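Surface protein SPB1 (Streptococcus agalactiae, PDB 4UZG) is the group B streptococcal pilus 2b backbone protein, a structural subunit probably polymerised by sortase into the shaft of the pilus. Local coordinates at residues A[76-79]-A[80-83]; A[238-241]-A[242-245]. All coordinates share one frame; numbering follows the deposited sequence.

Interaction 1 (A[76-79]-A[80-83]); sequences EKAT and GKYN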
loop_
_atom_site.group_PDB
_atom_site.type_symbol
_atom_site.label_atom_id
_atom_site.label_comp_id
_atom_site.label_asym_id
_atom_site.label_seq_id
_atom_site.Cartn_x
_atom_site.Cartn_y
_atom_site.Cartn_z
ATOM N N GLU A 76 -26.497 4.956 19.546
ATOM C CA GLU A 76 -27.787 5.641 19.527
ATOM C C GLU A 76 -28.246 6.038 18.120
ATOM O O GLU A 76 -27.436 6.404 17.235
ATOM C CB GLU A 76 -27.806 6.864 20.459
ATOM C CG GLU A 76 -26.661 7.848 20.295
ATOM C CD GLU A 76 -25.423 7.497 21.124
ATOM O OE1 GLU A 76 -24.863 6.405 20.937
ATOM O OE2 GLU A 76 -25.009 8.323 21.963
ATOM N N LYS A 77 -29.553 5.915 17.921
ATOM C CA LYS A 77 -30.200 6.256 16.674
ATOM C C LYS A 77 -30.485 7.754 16.700
ATOM O O LYS A 77 -31.608 8.187 16.983
ATOM C CB LYS A 77 -31.493 5.462 16.554
ATOM C CG LYS A 77 -32.101 5.433 15.187
ATOM C CD LYS A 77 -33.481 4.786 15.243
ATOM C CE LYS A 77 -34.050 4.585 13.844
ATOM N NZ LYS A 77 -33.610 3.308 13.259
ATOM N N ALA A 78 -29.450 8.540 16.413
ATOM C CA ALA A 78 -29.494 9.982 16.622
ATOM C C ALA A 78 -28.574 10.710 15.649
ATOM O O ALA A 78 -27.594 10.146 15.138
ATOM C CB ALA A 78 -29.115 10.329 18.053
ATOM N N THR A 79 -28.897 11.982 15.402
ATOM C CA THR A 79 -28.119 12.788 14.496
ATOM C C THR A 79 -26.661 12.893 14.948
ATOM O O THR A 79 -26.340 12.905 16.140
ATOM C CB THR A 79 -28.743 14.189 14.334
ATOM O OG1 THR A 79 -28.154 14.832 13.204
ATOM C CG2 THR A 79 -28.593 15.053 15.581
ATOM N N GLY A 80 -25.760 12.897 13.972
ATOM C CA GLY A 80 -24.361 13.101 14.251
ATOM C C GLY A 80 -23.599 11.873 14.692
ATOM O O GLY A 80 -22.445 12.023 15.092
ATOM N N LYS A 81 -24.213 10.697 14.632
ATOM C CA LYS A 81 -23.625 9.456 15.164
ATOM C C LYS A 81 -23.301 8.424 14.092
ATOM O O LYS A 81 -23.934 8.393 13.028
ATOM C CB LYS A 81 -24.583 8.822 16.198
ATOM C CG LYS A 81 -24.983 9.708 17.359
ATOM C CD LYS A 81 -23.789 10.257 18.114
ATOM C CE LYS A 81 -22.973 9.172 18.791
ATOM N NZ LYS A 81 -21.865 9.760 19.610
ATOM N N TYR A 82 -22.375 7.531 14.422
ATOM C CA TYR A 82 -22.206 6.301 13.660
ATOM C C TYR A 82 -21.862 5.183 14.615
ATOM O O TYR A 82 -21.160 5.399 15.594
ATOM C CB TYR A 82 -21.134 6.402 12.573
ATOM C CG TYR A 82 -19.695 6.474 13.054
ATOM C CD1 TYR A 82 -19.109 7.691 13.382
ATOM C CD2 TYR A 82 -18.920 5.333 13.153
ATOM C CE1 TYR A 82 -17.794 7.759 13.811
ATOM C CE2 TYR A 82 -17.601 5.394 13.566
ATOM C CZ TYR A 82 -17.036 6.602 13.893
ATOM O OH TYR A 82 -15.713 6.632 14.293
ATOM N N ASN A 83 -22.343 3.984 14.301
ATOM C CA ASN A 83 -21.994 2.787 15.042
ATOM C C ASN A 83 -20.879 2.053 14.321
ATOM O O ASN A 83 -20.801 2.083 13.097
ATOM C CB ASN A 83 -23.243 1.911 15.162
ATOM C CG ASN A 83 -22.994 0.699 15.964
ATOM O OD1 ASN A 83 -22.937 0.772 17.172
ATOM N ND2 ASN A 83 -22.757 -0.434 15.287
HETATM O O HOH W 1 -23.072 11.134 21.590
#

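Interaction 2 (A[238-241]-A[242-245]); sequences LVEK and KAPL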
loop_
_atom_site.group_PDB
_atom_site.type_symbol
_atom_site.label_atom_id
_atom_site.label_comp_id
_atom_site.label_asym_id
_atom_site.label_seq_id
_atom_site.Cartn_x
_atom_site.Cartn_y
_atom_site.Cartn_z
ATOM N N LEU A 238 22.464 1.054 -5.765
ATOM C CA LEU A 238 23.062 -0.192 -5.306
ATOM C C LEU A 238 24.506 0.076 -4.929
ATOM O O LEU A 238 25.295 0.471 -5.786
ATOM C CB LEU A 238 23.021 -1.235 -6.413
ATOM C CG LEU A 238 21.642 -1.489 -7.053
ATOM C CD1 LEU A 238 21.742 -2.487 -8.193
ATOM C CD2 LEU A 238 20.621 -1.921 -6.068
ATOM N N VAL A 239 24.850 -0.141 -3.672
ATOM C CA VAL A 239 26.179 0.146 -3.154
ATOM C C VAL A 239 26.859 -1.180 -2.788
ATOM O O VAL A 239 26.417 -1.884 -1.882
ATOM C CB VAL A 239 26.102 1.057 -1.930
ATOM C CG1 VAL A 239 27.472 1.316 -1.338
ATOM C CG2 VAL A 239 25.411 2.379 -2.269
ATOM N N GLU A 240 27.937 -1.513 -3.485
ATOM C CA GLU A 240 28.673 -2.719 -3.182
ATOM C C GLU A 240 29.562 -2.476 -1.977
ATOM O O GLU A 240 30.385 -1.558 -1.961
ATOM C CB GLU A 240 29.506 -3.152 -4.371
ATOM C CG GLU A 240 30.078 -4.525 -4.195
ATOM C CD GLU A 240 30.837 -5.001 -5.421
ATOM O OE1 GLU A 240 31.923 -4.472 -5.719
ATOM O OE2 GLU A 240 30.343 -5.951 -6.071
ATOM N N LYS A 241 29.386 -3.320 -0.965
ATOM C CA LYS A 241 30.192 -3.300 0.239
ATOM C C LYS A 241 31.323 -4.322 0.203
ATOM O O LYS A 241 32.357 -4.101 0.835
ATOM C CB LYS A 241 29.324 -3.542 1.459
ATOM C CG LYS A 241 28.295 -2.461 1.705
ATOM C CD LYS A 241 28.900 -1.054 1.783
ATOM C CE LYS A 241 29.844 -0.853 2.957
ATOM N NZ LYS A 241 29.185 -0.893 4.294
ATOM N N LYS A 242 31.142 -5.427 -0.510
ATOM C CA LYS A 242 32.173 -6.463 -0.646
ATOM C C LYS A 242 32.012 -7.062 -2.033
ATOM O O LYS A 242 30.917 -7.481 -2.403
ATOM C CB LYS A 242 32.041 -7.548 0.426
ATOM C CG LYS A 242 33.171 -8.572 0.390
ATOM C CD LYS A 242 33.106 -9.557 1.587
ATOM C CE LYS A 242 32.146 -10.772 1.366
ATOM N NZ LYS A 242 32.321 -11.987 2.336
ATOM N N ALA A 243 33.087 -7.082 -2.814
ATOM C CA ALA A 243 33.045 -7.708 -4.120
ATOM C C ALA A 243 33.092 -9.235 -3.977
ATOM O O ALA A 243 33.564 -9.752 -2.964
ATOM C CB ALA A 243 34.209 -7.220 -4.966
ATOM N N PRO A 244 32.630 -9.973 -5.002
ATOM C CA PRO A 244 32.860 -11.416 -4.989
ATOM C C PRO A 244 34.340 -11.711 -4.907
ATOM O O PRO A 244 35.193 -10.882 -5.250
ATOM C CB PRO A 244 32.280 -11.906 -6.336
ATOM C CG PRO A 244 31.380 -10.823 -6.780
ATOM C CD PRO A 244 31.988 -9.552 -6.245
ATOM N N LEU A 245 34.642 -12.904 -4.434
ATOM C CA LEU A 245 36.001 -13.324 -4.221
ATOM C C LEU A 245 36.851 -13.119 -5.477
ATOM O O LEU A 245 36.531 -13.643 -6.535
ATOM C CB LEU A 245 35.987 -14.803 -3.846
ATOM C CG LEU A 245 37.326 -15.471 -3.561
ATOM C CD1 LEU A 245 37.959 -14.900 -2.327
ATOM C CD2 LEU A 245 37.151 -16.974 -3.404
#

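Interaction 1 (A[76-79]-A[80-83])
Lys81 folds its aliphatic chain back over the turn that delivers it, and its CE carbon settles squarely over one face of the Glu76 carboxylate, 3.8 Å from Glu76 CD. The tighter packing lies nearer the backbone. Lys81 CB and CG both rest against the carbonyl oxygen of Ala78, with CG 3.5 Å from Ala78 O, while the same CG comes within 3.9 Å of Glu76 CG. Successive bends in the lysine chain (chi2 -55°, chi3 -64°) keep it coiled over the turn and raise NZ above the carboxylate face instead of bringing it end-on to an oxygen. Ala78 to Lys81 form a type II beta turn, with Gly80 at its third position, where a phi of 83° favours glycine; the closing bond, from Lys81 N to Ala78 O, is weak at 3.5 Å. The turn feeds strand 81-87, which lies parallel to strand 68-73 in the large mixed sheet, and Lys81 NZ bonds to Thr72 OG1 and Gln73 O of that neighbouring strand. Toward solvent the contact is looser. Glu76 OE2 stays 4.2 Å from Lys81 NZ, too far for a salt bridge, although opposite charges so placed should still attract. A water closes the gap unevenly: its oxygen accepts a hydrogen bond from Lys81 NZ at 2.7 Å, but the bond it gives to Glu76 OE2 is long and weak.

Interaction 2 (A[238-241]-A[242-245])
The flat carboxylate of Glu240 has one face laid against the backbone that follows it: Ala243 CA stands almost directly above Glu240 CD at 3.7 Å. Ala243 CB covers the OE1 end of that face, Pro244 CD lies beyond the OE2 end, and Lys242 O approaches on the same side. At the corner where the chain leaves this strand, Lys241 and Lys242 both face Ile188 of the antiparallel partner strand 188-192, a classic beta bulge in this prealbumin-like domain, and the residues after it run along the glutamate's face. CG anti to the backbone N (chi1 -169°) sets Glu240 CG beside its own carbonyl carbon, 3.6 Å from Lys242 O, and the extended chi2 carries the carboxylate on over Ala243. The buried acid accepts a hydrogen bond at OE1 from Leu250 N. Its side chain also touches Lys175 and adjoins Asn279, an arrangement consistent with the Lys-Asn isopeptide sites of related pilin domains, where a glutamate assists bond formation. The two lysines of the bulge lead elsewhere: Lys241 NZ forms a salt bridge with Glu212, and Lys242 packs on Ile188. Past the OE2 end of that same face, the proline ring crosses the glutamate side chain at about a right angle, with Pro244 CD 4.0 Å from Glu240 OE2.

Interaction 1 comes first along the chain and interaction 2 later, on opposite sides of the molecule's centre, with their own centres 61 Å apart and their nearest atoms about 43 Å apart. They share no sheet. The 76-83 segment enters strand 81-87 inside the large mixed sheet, whereas 238-245 leaves strand 234-240, an inner strand of the four-stranded antiparallel sheet in the prealbumin-like domain. The pair illustrates how an elongated, strand-rich pilus subunit uses short-range side-chain contacts where chain direction changes: one largely at the surface and bridged by water, the other partly buried beside a probable isopeptide site.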